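PDB 3TPA: heme-binding protein A, which probably binds glutathione as a periplasmic solute-binding protein for peptide-type ABC import, despite a name that refers to heme. Local coordinates for residues A447-A452 and Q466-I471. The protein carries 1 engineered substitution. Numbering follows the deposited sequence.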
ATOM      1  N   ALA A 447      -6.163  12.177  20.777  1.00 18.50           N
ATOM      2  CA  ALA A 447      -4.937  12.717  21.360  1.00 17.25           C
ATOM      3  C   ALA A 447      -3.781  11.730  21.247  1.00 17.08           C
ATOM      4  O   ALA A 447      -2.644  12.124  20.963  1.00 11.85           O
ATOM      5  CB  ALA A 447      -5.158  13.124  22.832  1.00 21.34           C
ATOM      6  N   LEU A 448      -4.067  10.445  21.464  1.00 11.88           N
ATOM      7  CA  LEU A 448      -3.045   9.419  21.284  1.00 14.16           C
ATOM      8  C   LEU A 448      -2.548   9.364  19.834  1.00 18.89           C
ATOM      9  O   LEU A 448      -1.355   9.183  19.595  1.00 14.08           O
ATOM     10  CB  LEU A 448      -3.544   8.037  21.713  1.00 14.91           C
ATOM     11  CG  LEU A 448      -3.836   7.870  23.203  1.00 17.45           C
ATOM     12  CD1 LEU A 448      -4.538   6.552  23.455  1.00 19.12           C
ATOM     13  CD2 LEU A 448      -2.533   7.948  23.996  1.00 19.29           C
ATOM     14  N   LEU A 449      -3.449   9.520  18.865  1.00 18.32           N
ATOM     15  CA  LEU A 449      -3.014   9.477  17.458  1.00 16.25           C
ATOM     16  C   LEU A 449      -2.084  10.649  17.165  1.00 12.27           C
ATOM     17  O   LEU A 449      -1.064  10.499  16.492  1.00 11.03           O
ATOM     18  CB  LEU A 449      -4.189   9.507  16.469  1.00 12.44           C
ATOM     19  CG  LEU A 449      -5.159   8.331  16.421  1.00 16.65           C
ATOM     20  CD1 LEU A 449      -5.975   8.384  15.126  1.00 17.37           C
ATOM     21  CD2 LEU A 449      -4.385   7.014  16.512  1.00 18.47           C
ATOM     22  N   ALA A 450      -2.443  11.822  17.667  1.00 11.61           N
ATOM     23  CA  ALA A 450      -1.629  13.002  17.413  1.00 12.10           C
ATOM     24  C   ALA A 450      -0.244  12.873  18.078  1.00 18.53           C
ATOM     25  O   ALA A 450       0.787  13.125  17.457  1.00 16.92           O
ATOM     26  CB  ALA A 450      -2.375  14.262  17.864  1.00 13.43           C
ATOM     27  N   SER A 451      -0.222  12.464  19.339  1.00 19.52           N
ATOM     28  CA  SER A 451       1.038  12.241  20.046  1.00 14.15           C
ATOM     29  C   SER A 451       1.900  11.222  19.333  1.00 16.89           C
ATOM     30  O   SER A 451       3.094  11.426  19.167  1.00 18.87           O
ATOM     31  CB  SER A 451       0.780  11.779  21.485  1.00 16.17           C
ATOM     32  OG  SER A 451       0.215  12.840  22.248  1.00 22.79           O
ATOM     33  N   ALA A 452       1.291  10.116  18.917  1.00 16.45           N
ATOM     34  CA  ALA A 452       2.031   9.027  18.290  1.00 16.66           C
ATOM     35  C   ALA A 452       2.604   9.419  16.938  1.00 13.63           C
ATOM     36  O   ALA A 452       3.700   9.009  16.591  1.00 15.67           O
ATOM     37  CB  ALA A 452       1.150   7.781  18.159  1.00 17.05           C
ATOM     38  N   GLN A 466      -1.011   0.894  20.761  1.00 13.42           N
ATOM     39  CA  GLN A 466      -1.731  -0.190  21.423  1.00 14.60           C
ATOM     40  C   GLN A 466      -2.848   0.364  22.299  1.00 20.72           C
ATOM     41  O   GLN A 466      -3.932  -0.217  22.379  1.00 17.97           O
ATOM     42  CB  GLN A 466      -0.790  -1.068  22.239  1.00 17.21           C
ATOM     43  CG  GLN A 466       0.053  -2.002  21.382  1.00 29.77           C
ATOM     44  CD  GLN A 466       0.804  -3.030  22.204  1.00 43.39           C
ATOM     45  OE1 GLN A 466       1.081  -2.812  23.384  1.00 44.93           O
ATOM     46  NE2 GLN A 466       1.127  -4.163  21.589  1.00 44.10           N
ATOM     47  N   GLN A 467      -2.564   1.491  22.954  1.00 18.07           N
ATOM     48  CA  GLN A 467      -3.539   2.149  23.787  1.00 17.69           C
ATOM     49  C   GLN A 467      -4.699   2.685  22.973  1.00 14.56           C
ATOM     50  O   GLN A 467      -5.859   2.524  23.370  1.00 11.50           O
ATOM     51  CB  GLN A 467      -2.903   3.293  24.577  1.00 21.53           C
ATOM     52  CG  GLN A 467      -1.988   2.837  25.684  1.00 33.50           C
ATOM     53  CD  GLN A 467      -1.480   3.980  26.532  1.00 39.81           C
ATOM     54  OE1 GLN A 467      -1.855   5.135  26.335  1.00 36.79           O
ATOM     55  NE2 GLN A 467      -0.632   3.657  27.496  1.00 46.55           N
ATOM     56  N   ALA A 468      -4.394   3.342  21.855  1.00 11.20           N
ATOM     57  CA  ALA A 468      -5.444   3.847  20.953  1.00 11.97           C
ATOM     58  C   ALA A 468      -6.332   2.727  20.419  1.00 17.50           C
ATOM     59  O   ALA A 468      -7.553   2.862  20.363  1.00 15.15           O
ATOM     60  CB  ALA A 468      -4.825   4.605  19.781  1.00 13.46           C
ATOM     61  N   VAL A 469      -5.713   1.624  20.004  1.00 16.45           N
ATOM     62  CA  VAL A 469      -6.479   0.502  19.458  1.00 12.32           C
ATOM     63  C   VAL A 469      -7.394  -0.135  20.522  1.00 10.38           C
ATOM     64  O   VAL A 469      -8.502  -0.528  20.226  1.00 15.47           O
ATOM     65  CB  VAL A 469      -5.560  -0.545  18.786  1.00 14.29           C
ATOM     66  CG1 VAL A 469      -6.318  -1.834  18.524  1.00 12.31           C
ATOM     67  CG2 VAL A 469      -5.014   0.025  17.486  1.00 16.05           C
ATOM     68  N   GLU A 470      -6.960  -0.195  21.775  1.00 14.83           N
ATOM     69  CA  GLU A 470      -7.815  -0.738  22.835  0.52 18.54           C
ATOM     70  C   GLU A 470      -9.078   0.113  23.014  1.00 19.59           C
ATOM     71  O   GLU A 470     -10.169  -0.407  23.256  1.00 17.68           O
ATOM     72  CB  GLU A 470      -7.042  -0.851  24.154  0.52 17.15           C
ATOM     73  CG  GLU A 470      -5.983  -1.954  24.164  0.52 22.32           C
ATOM     74  CD  GLU A 470      -6.446  -3.226  24.868  0.52 22.97           C
ATOM     75  OE1 GLU A 470      -7.648  -3.347  25.183  0.52 24.90           O
ATOM     76  OE2 GLU A 470      -5.598  -4.113  25.110  0.52 25.10           O
ATOM     77  N   ILE A 471      -8.938   1.427  22.884  1.00 17.13           N
ATOM     78  CA  ILE A 471     -10.097   2.316  22.979  1.00 14.12           C
ATOM     79  C   ILE A 471     -11.039   2.109  21.792  1.00 13.59           C
ATOM     80  O   ILE A 471     -12.264   1.950  21.952  1.00 14.13           O
ATOM     81  CB  ILE A 471      -9.680   3.802  23.060  1.00 19.06           C
ATOM     82  CG1 ILE A 471      -9.001   4.106  24.402  1.00 16.21           C
ATOM     83  CG2 ILE A 471     -10.891   4.718  22.837  1.00 13.70           C
ATOM     84  CD1 ILE A 471      -8.317   5.482  24.455  1.00 14.62           C
TER
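L448 reaches across to A468 and lays its CD1 methyl against the backbone of the facing helix, 3.6 Å from A468 N and close to A468 CA. That approach is possible because A468 carries nothing beyond CB: the small residue leaves room for a leucine branch to lie on the main chain, and the CB atoms of L448 and A468 come within 4.1 Å of each other. In L448, chi1 of -66° sets CG beside its own backbone N, and chi2 near 170° turns CD1 onto the A468 backbone and CD2 toward Q467 OE1. CD1 is the central methyl, meeting Q467 and I471 as well. On the buried side of this pair, L449 sets CD2 4.1 Å from A468 CB, so the alanine methyl meets both leucines, while L449 and V469 also touch L423 of helix 420-427. F445, one turn before L448 and L449 on the same helix, also packs on A468.

Toward solvent the fit is looser. The branched, apolar I471 brings CD1 to within 4.1 Å of L448 CD1, and its side chain also touches K444 and F445 of helix 443-453. The extended chain of Q467 crosses the L448 side chain at about a right angle; its CB packs 3.8 Å from L448 CD1, and its amide OE1 lies 3.7 Å from the apolar L448 CD2. A long polar side chain with an apolar root suits this exposed edge.

The segment axes approach to 9.4 Å and run nearly antiparallel, at 159°. A452 O accepts a hydrogen bond from R461 NE, near the turn joining the helices. Helices 443-453 and 458-475 thus form an antiparallel helical hairpin, the longer helix leading into strand 478-491 of the mixed sheet in this periplasmic binding protein fold.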